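Local coordinates for kinetochore protein Mis16 (Schizosaccharomyces japonicus, PDB 4XYH) that recognizes histone H4 and, independently, the CENP-A-specific chaperone Scm3, as a WD-repeat histone-binding protein of the kinetochore, at residues Glu47-Pro52 and Ala399-Asp404; Leu77-Ser82 and Tyr88-Ser93; Asn135-Met140 and Asp145-Leu150. One frame throughout, in Å; residues are numbered along the deposited sequence.

Contact 1: Glu47-Pro52 and Ala399-Asp404; sequences EALEWP and ASLADD
L49 and L401 meet methyl to methyl, CD1 of L49 lying 3.9 Å from CD2 of L401, and their side chains cross at about a right angle. In both residues CG stands anti to the carbonyl carbon and beside the backbone N (chi1 -61° in L49, -72° in L401), which carries a methyl of each toward the opposite segment. Leucine suits both places, because both are buried, and L401 also rests on the apolar side chains of V56 and of L407 in strand 406-412. That strand runs between 41-48 and 398-402 in one antiparallel sheet, so the two leucines reach past it. The sheet is a propeller blade built from both ends of the chain, the closure characteristic of WD-repeat proteins.

The other half of the contact is looser and partly exposed. P52 brings only CB to within 4.2 Å of the carbonyl O of D403, an approach of van der Waals kind. P52 lies in the loop beyond the strand, where its ring holds phi near -60° and offers an apolar surface that also touches N405. The CB atoms of D403 and D404 point away from 47-52, and OD2 of D404 is hydrogen-bonded to T382.

With just 110 Å² buried and no direct polar bond between the segments, the contact itself is nondirectional dispersion. The directional bonds come from next door, where N405 binds L49 through both backbone and side chain. The leucines therefore probably add fit and exclude water, while hydrogen bonding to the intervening strand sets the alignment.

Contact 2: Leu77-Ser82 and Tyr88-Ser93; sequences LGTQTS and YLQVAS
T79 and Q90 cross at about a right angle where a beta hairpin of a propeller blade opens out. Its strands, 70-77 and 87-97, pair antiparallel, and L77 and Q90 form a hydrogen-bonded pair: L77 N reaches Q90 O at 2.8 Å, and Q90 N returns a bond to L77 O. Their side chains share a face, on which CD1 of L77 also packs 4.0 Å from CB of A92, a residue small enough to admit it. L89 starts away from L77, yet its CD1 comes back to 3.5 Å from L77 O.

Beyond the pair T79 takes over. Its OG1 sits between the backbone N and the carbonyl carbon (chi1 66°), a rotation that lets it accept from Y88 N at 2.9 Å while also hydrogen-bonding N87 OD1; CG2 is thereby turned to Q90, 3.8 Å from NE2. A valine here would keep a methyl against Q90 but would probably leave both Y88 N and the N87 carboxamide oxygen without this partner. Next to it, G78 CA lies 3.6 Å from Y88 O. A water finishes the crossing, donating to G78 O at 2.8 Å and accepting a weak bond from Q90 NE2 at 3.2 Å.

Contact 3: Asn135-Met140 and Asp145-Leu150; sequences NKARFM and DIIATL
The carbonyl O of R138 is gripped twice, by A148 N at 2.9 Å across the hairpin and by the indole NE1 of W190 from the neighbouring blade. R138 N answers to A148 O, and the straight bond from M140 N to I146 O (2.7 Å, 168° at the hydrogen) continues the antiparallel ladder of strands 136-140 and 146-150.

On one face I147 sets CD1 3.5 Å from CB of F139, and CG2 of T149 lies 3.9 Å from CB of A137, an alanine that leaves room for L89 of the next sheet. T149 OG1 is bound to H130. At the turn end M140 and I146 lie side by side; a bend at chi3 (78°) brings the flexible methionine's CE to 4.1 Å from I146 CG1.

K136 and R138 share the other face with A148 and L150, and charge enters it at the tips of the two basic chains. K136 CG sits 3.8 Å over the centre of the R138 guanidinium, whose NH1 binds A137 O from above the carbonyl plane and whose NH2 forms a salt bridge with D387. K136 NZ reaches F186 O. The backbone thus fixes the hairpin's register, whereas long basic side chains, apolar along the stem and charged at the tip, add to its bonds with other blades.

From the N terminus, the helix 19-40 leads into strand 41-48, whose end and the loop after it supply the first half of contact 1; its mate at 399-404 arrives almost at the chain's end. That contact closes a loop of 346 residues, within which the other two nest. Contact 2 closes first, over the loop 78-86, and contact 3 follows in series, each a local hairpin in a different sheet. Contacts 1 and 2 touch where W51 and P52 pack on residues 79-81; contacts 2 and 3 touch through L89, which packs on A137, I147 and T149. Contacts 1 and 3 stay about 8 Å apart at their nearest atoms. Together they tie the ring-closing blade to two successive sheets of the propeller.

Contact 1: Glu47-Pro52 and Ala399-Asp404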
# COMPACT_ATOMS: atom_id res chain seq x y z
N GLU A 47 -0.45 3.92 17.97
CA GLU A 47 0.51 2.98 18.52
C GLU A 47 1.93 3.34 18.11
O GLU A 47 2.22 3.52 16.92
CB GLU A 47 0.17 1.56 18.06
CG GLU A 47 1.16 0.51 18.54
CD GLU A 47 1.07 0.25 20.04
OE1 GLU A 47 0.02 0.58 20.66
OE2 GLU A 47 2.04 -0.30 20.61
N ALA A 48 2.82 3.48 19.09
CA ALA A 48 4.23 3.75 18.82
C ALA A 48 4.96 2.43 18.67
O ALA A 48 4.99 1.63 19.60
CB ALA A 48 4.85 4.58 19.93
N LEU A 49 5.55 2.20 17.50
CA LEU A 49 6.23 0.94 17.23
C LEU A 49 7.70 1.01 17.65
O LEU A 49 8.33 2.05 17.52
CB LEU A 49 6.12 0.59 15.73
CG LEU A 49 4.70 0.39 15.18
CD1 LEU A 49 4.73 0.15 13.68
CD2 LEU A 49 4.01 -0.76 15.88
N GLU A 50 8.24 -0.11 18.11
CA GLU A 50 9.65 -0.18 18.46
C GLU A 50 10.53 0.22 17.28
O GLU A 50 11.44 1.03 17.42
CB GLU A 50 10.01 -1.58 18.94
CG GLU A 50 11.50 -1.77 19.18
CD GLU A 50 11.83 -3.09 19.87
OE1 GLU A 50 10.89 -3.87 20.15
OE2 GLU A 50 13.03 -3.34 20.14
N TRP A 51 10.25 -0.34 16.11
CA TRP A 51 10.91 0.12 14.88
C TRP A 51 9.86 0.65 13.93
O TRP A 51 8.70 0.24 13.98
CB TRP A 51 11.67 -1.02 14.20
CG TRP A 51 12.73 -1.64 15.03
CD1 TRP A 51 12.61 -2.76 15.81
CD2 TRP A 51 14.07 -1.18 15.19
NE1 TRP A 51 13.80 -3.02 16.44
CE2 TRP A 51 14.71 -2.07 16.07
CE3 TRP A 51 14.79 -0.10 14.66
CZ2 TRP A 51 16.05 -1.92 16.44
CZ3 TRP A 51 16.12 0.05 15.02
CH2 TRP A 51 16.74 -0.85 15.91
N PRO A 52 10.26 1.56 13.04
CA PRO A 52 9.32 1.92 11.98
C PRO A 52 8.92 0.70 11.13
O PRO A 52 9.73 -0.24 10.94
CB PRO A 52 10.09 2.94 11.14
CG PRO A 52 11.54 2.68 11.45
CD PRO A 52 11.58 2.19 12.87
N ALA A 399 -5.95 1.88 8.42
CA ALA A 399 -4.68 1.86 9.11
C ALA A 399 -3.69 2.68 8.28
O ALA A 399 -3.68 2.57 7.05
CB ALA A 399 -4.18 0.42 9.30
N SER A 400 -2.88 3.49 8.95
CA SER A 400 -1.84 4.25 8.25
C SER A 400 -0.57 4.34 9.08
O SER A 400 -0.62 4.40 10.31
CB SER A 400 -2.34 5.65 7.87
OG SER A 400 -2.92 6.33 8.99
N LEU A 401 0.56 4.34 8.39
CA LEU A 401 1.90 4.37 8.99
C LEU A 401 2.66 5.59 8.56
O LEU A 401 2.55 6.02 7.41
CB LEU A 401 2.72 3.15 8.57
CG LEU A 401 2.44 1.75 9.07
CD1 LEU A 401 3.22 0.81 8.17
CD2 LEU A 401 2.90 1.65 10.52
N ALA A 402 3.48 6.12 9.46
CA ALA A 402 4.34 7.24 9.11
C ALA A 402 5.77 6.92 9.52
O ALA A 402 6.01 5.96 10.26
CB ALA A 402 3.86 8.53 9.78
N ASP A 403 6.72 7.73 9.03
CA ASP A 403 8.16 7.48 9.20
C ASP A 403 8.67 7.58 10.64
O ASP A 403 9.77 7.14 10.93
CB ASP A 403 8.97 8.46 8.34
CG ASP A 403 8.92 8.09 6.86
OD1 ASP A 403 8.62 6.92 6.57
OD2 ASP A 403 9.17 8.97 6.00
N ASP A 404 7.86 8.13 11.53
CA ASP A 404 8.28 8.30 12.92
C ASP A 404 7.78 7.19 13.84
O ASP A 404 7.44 7.47 14.99
CB ASP A 404 7.79 9.65 13.45
CG ASP A 404 6.28 9.85 13.25
OD1 ASP A 404 5.55 8.86 13.05
OD2 ASP A 404 5.82 11.01 13.29

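Contact 2: Leu77-Ser82 and Tyr88-Ser93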
# COMPACT_ATOMS: atom_id res chain seq x y z
N LEU A 77 2.50 -6.42 9.48
CA LEU A 77 3.45 -5.31 9.62
C LEU A 77 4.88 -5.75 9.37
O LEU A 77 5.16 -6.96 9.22
CB LEU A 77 3.38 -4.71 11.02
CG LEU A 77 2.11 -3.98 11.42
CD1 LEU A 77 2.15 -3.62 12.88
CD2 LEU A 77 1.98 -2.73 10.55
N GLY A 78 5.79 -4.78 9.35
CA GLY A 78 7.20 -5.09 9.19
C GLY A 78 8.10 -4.27 10.09
O GLY A 78 7.62 -3.47 10.90
N THR A 79 9.40 -4.46 9.97
CA THR A 79 10.35 -3.59 10.63
C THR A 79 11.32 -2.98 9.63
O THR A 79 11.58 -3.53 8.56
CB THR A 79 11.20 -4.31 11.72
OG1 THR A 79 12.06 -5.28 11.09
CG2 THR A 79 10.32 -4.98 12.76
N GLN A 80 11.86 -1.83 10.00
CA GLN A 80 12.98 -1.25 9.29
C GLN A 80 14.03 -0.91 10.33
O GLN A 80 13.88 0.08 11.05
CB GLN A 80 12.55 -0.02 8.50
CG GLN A 80 13.69 0.69 7.80
CD GLN A 80 13.28 2.06 7.29
OE1 GLN A 80 12.44 2.73 7.89
NE2 GLN A 80 13.87 2.47 6.18
N THR A 81 15.06 -1.74 10.44
CA THR A 81 16.15 -1.51 11.39
C THR A 81 17.34 -0.88 10.68
O THR A 81 18.25 -0.38 11.33
CB THR A 81 16.62 -2.81 12.09
OG1 THR A 81 17.27 -3.66 11.14
CG2 THR A 81 15.46 -3.56 12.75
N SER A 82 17.32 -0.93 9.35
CA SER A 82 18.40 -0.39 8.51
C SER A 82 19.77 -1.01 8.84
O SER A 82 20.75 -0.28 9.02
CB SER A 82 18.49 1.14 8.65
OG SER A 82 17.22 1.75 8.81
N TYR A 88 11.99 -8.15 11.59
CA TYR A 88 10.92 -9.13 11.65
C TYR A 88 9.74 -8.81 10.76
O TYR A 88 9.34 -7.64 10.63
CB TYR A 88 10.38 -9.29 13.07
CG TYR A 88 11.39 -9.62 14.14
CD1 TYR A 88 11.74 -10.94 14.42
CD2 TYR A 88 11.97 -8.62 14.90
CE1 TYR A 88 12.64 -11.24 15.42
CE2 TYR A 88 12.88 -8.91 15.90
CZ TYR A 88 13.21 -10.22 16.16
OH TYR A 88 14.12 -10.51 17.15
N LEU A 89 9.20 -9.86 10.16
CA LEU A 89 7.84 -9.82 9.64
C LEU A 89 6.93 -9.99 10.87
O LEU A 89 7.20 -10.84 11.72
CB LEU A 89 7.60 -10.92 8.60
CG LEU A 89 6.21 -11.02 8.01
CD1 LEU A 89 5.86 -9.77 7.19
CD2 LEU A 89 6.09 -12.31 7.15
N GLN A 90 5.88 -9.19 10.97
CA GLN A 90 5.09 -9.14 12.20
C GLN A 90 3.60 -9.25 11.95
O GLN A 90 3.07 -8.71 10.97
CB GLN A 90 5.36 -7.83 12.97
CG GLN A 90 6.82 -7.62 13.36
CD GLN A 90 7.04 -6.36 14.18
OE1 GLN A 90 7.58 -6.42 15.28
NE2 GLN A 90 6.66 -5.21 13.63
N VAL A 91 2.93 -9.95 12.85
CA VAL A 91 1.47 -9.99 12.89
C VAL A 91 1.02 -9.30 14.17
O VAL A 91 1.50 -9.63 15.25
CB VAL A 91 0.89 -11.42 12.86
CG1 VAL A 91 -0.65 -11.38 12.89
CG2 VAL A 91 1.40 -12.18 11.64
N ALA A 92 0.13 -8.33 14.03
CA ALA A 92 -0.40 -7.62 15.19
C ALA A 92 -1.89 -7.90 15.33
O ALA A 92 -2.58 -8.12 14.34
CB ALA A 92 -0.16 -6.13 15.06
N SER A 93 -2.38 -7.93 16.57
CA SER A 93 -3.82 -7.96 16.80
C SER A 93 -4.29 -6.65 17.41
O SER A 93 -3.57 -6.01 18.18
CB SER A 93 -4.21 -9.13 17.69
OG SER A 93 -3.54 -9.05 18.92
O HOH W 1 7.68 -2.15 13.37

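Contact 3: Asn135-Met140 and Asp145-Leu150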
# COMPACT_ATOMS: atom_id res chain seq x y z
N ASN A 135 10.46 -4.18 3.15
CA ASN A 135 10.01 -3.08 2.30
C ASN A 135 8.50 -3.14 2.03
O ASN A 135 7.82 -2.13 2.08
CB ASN A 135 10.77 -3.07 0.98
CG ASN A 135 12.12 -2.38 1.08
OD1 ASN A 135 12.54 -1.95 2.17
ND2 ASN A 135 12.79 -2.25 -0.05
N LYS A 136 7.99 -4.34 1.78
CA LYS A 136 6.56 -4.53 1.58
C LYS A 136 6.20 -5.96 1.93
O LYS A 136 7.00 -6.87 1.74
CB LYS A 136 6.15 -4.22 0.13
CG LYS A 136 4.62 -4.24 -0.07
CD LYS A 136 4.15 -3.54 -1.34
CE LYS A 136 4.19 -2.02 -1.18
NZ LYS A 136 3.94 -1.35 -2.49
N ALA A 137 5.00 -6.15 2.48
CA ALA A 137 4.51 -7.47 2.85
C ALA A 137 3.03 -7.62 2.48
O ALA A 137 2.19 -6.84 2.92
CB ALA A 137 4.71 -7.72 4.34
N ARG A 138 2.73 -8.63 1.67
CA ARG A 138 1.36 -8.87 1.21
C ARG A 138 0.95 -10.35 1.34
O ARG A 138 1.71 -11.24 0.96
CB ARG A 138 1.23 -8.42 -0.25
CG ARG A 138 1.44 -6.91 -0.48
CD ARG A 138 0.30 -6.09 0.14
NE ARG A 138 0.41 -4.65 -0.06
CZ ARG A 138 0.88 -3.80 0.85
NH1 ARG A 138 1.31 -4.24 2.03
NH2 ARG A 138 0.92 -2.49 0.59
N PHE A 139 -0.26 -10.61 1.85
CA PHE A 139 -0.70 -12.00 2.03
C PHE A 139 -1.36 -12.50 0.73
O PHE A 139 -1.97 -11.74 -0.00
CB PHE A 139 -1.67 -12.12 3.23
CG PHE A 139 -2.98 -11.37 3.06
CD1 PHE A 139 -3.99 -11.87 2.23
CD2 PHE A 139 -3.21 -10.16 3.72
CE1 PHE A 139 -5.19 -11.17 2.05
CE2 PHE A 139 -4.42 -9.46 3.56
CZ PHE A 139 -5.41 -9.97 2.72
N MET A 140 -1.21 -13.78 0.42
CA MET A 140 -1.84 -14.33 -0.79
C MET A 140 -3.37 -14.29 -0.59
O MET A 140 -3.85 -14.78 0.42
CB MET A 140 -1.35 -15.74 -1.05
CG MET A 140 -1.76 -16.29 -2.39
SD MET A 140 -1.02 -17.89 -2.68
CE MET A 140 -2.08 -18.94 -1.68
N ASP A 145 -2.46 -17.25 4.87
CA ASP A 145 -1.36 -17.82 5.64
C ASP A 145 -0.06 -17.75 4.86
O ASP A 145 1.03 -17.91 5.41
CB ASP A 145 -1.61 -19.29 6.03
CG ASP A 145 -2.63 -19.45 7.16
OD1 ASP A 145 -2.74 -18.56 8.04
OD2 ASP A 145 -3.31 -20.51 7.18
N ILE A 146 -0.18 -17.54 3.55
CA ILE A 146 0.99 -17.41 2.69
C ILE A 146 1.33 -15.91 2.51
O ILE A 146 0.53 -15.14 1.98
CB ILE A 146 0.75 -18.08 1.30
CG1 ILE A 146 0.37 -19.57 1.49
CG2 ILE A 146 1.94 -17.91 0.40
CD1 ILE A 146 1.45 -20.41 2.16
N ILE A 147 2.51 -15.50 2.99
CA ILE A 147 2.93 -14.09 2.90
C ILE A 147 4.11 -13.95 1.94
O ILE A 147 5.06 -14.75 1.98
CB ILE A 147 3.37 -13.50 4.27
CG1 ILE A 147 2.39 -13.86 5.40
CG2 ILE A 147 3.62 -11.97 4.17
CD1 ILE A 147 1.01 -13.30 5.21
N ALA A 148 4.04 -12.96 1.05
CA ALA A 148 5.21 -12.60 0.24
C ALA A 148 5.77 -11.28 0.76
O ALA A 148 5.01 -10.42 1.19
CB ALA A 148 4.84 -12.48 -1.23
N THR A 149 7.09 -11.12 0.73
CA THR A 149 7.70 -9.84 1.09
C THR A 149 8.81 -9.49 0.13
O THR A 149 9.26 -10.34 -0.62
CB THR A 149 8.33 -9.82 2.52
OG1 THR A 149 9.60 -10.50 2.50
CG2 THR A 149 7.42 -10.45 3.57
N LEU A 150 9.24 -8.22 0.16
CA LEU A 150 10.46 -7.78 -0.52
C LEU A 150 11.49 -7.34 0.51
O LEU A 150 11.21 -6.49 1.36
CB LEU A 150 10.17 -6.61 -1.45
CG LEU A 150 9.71 -6.90 -2.87
CD1 LEU A 150 9.29 -5.57 -3.57
CD2 LEU A 150 10.80 -7.63 -3.66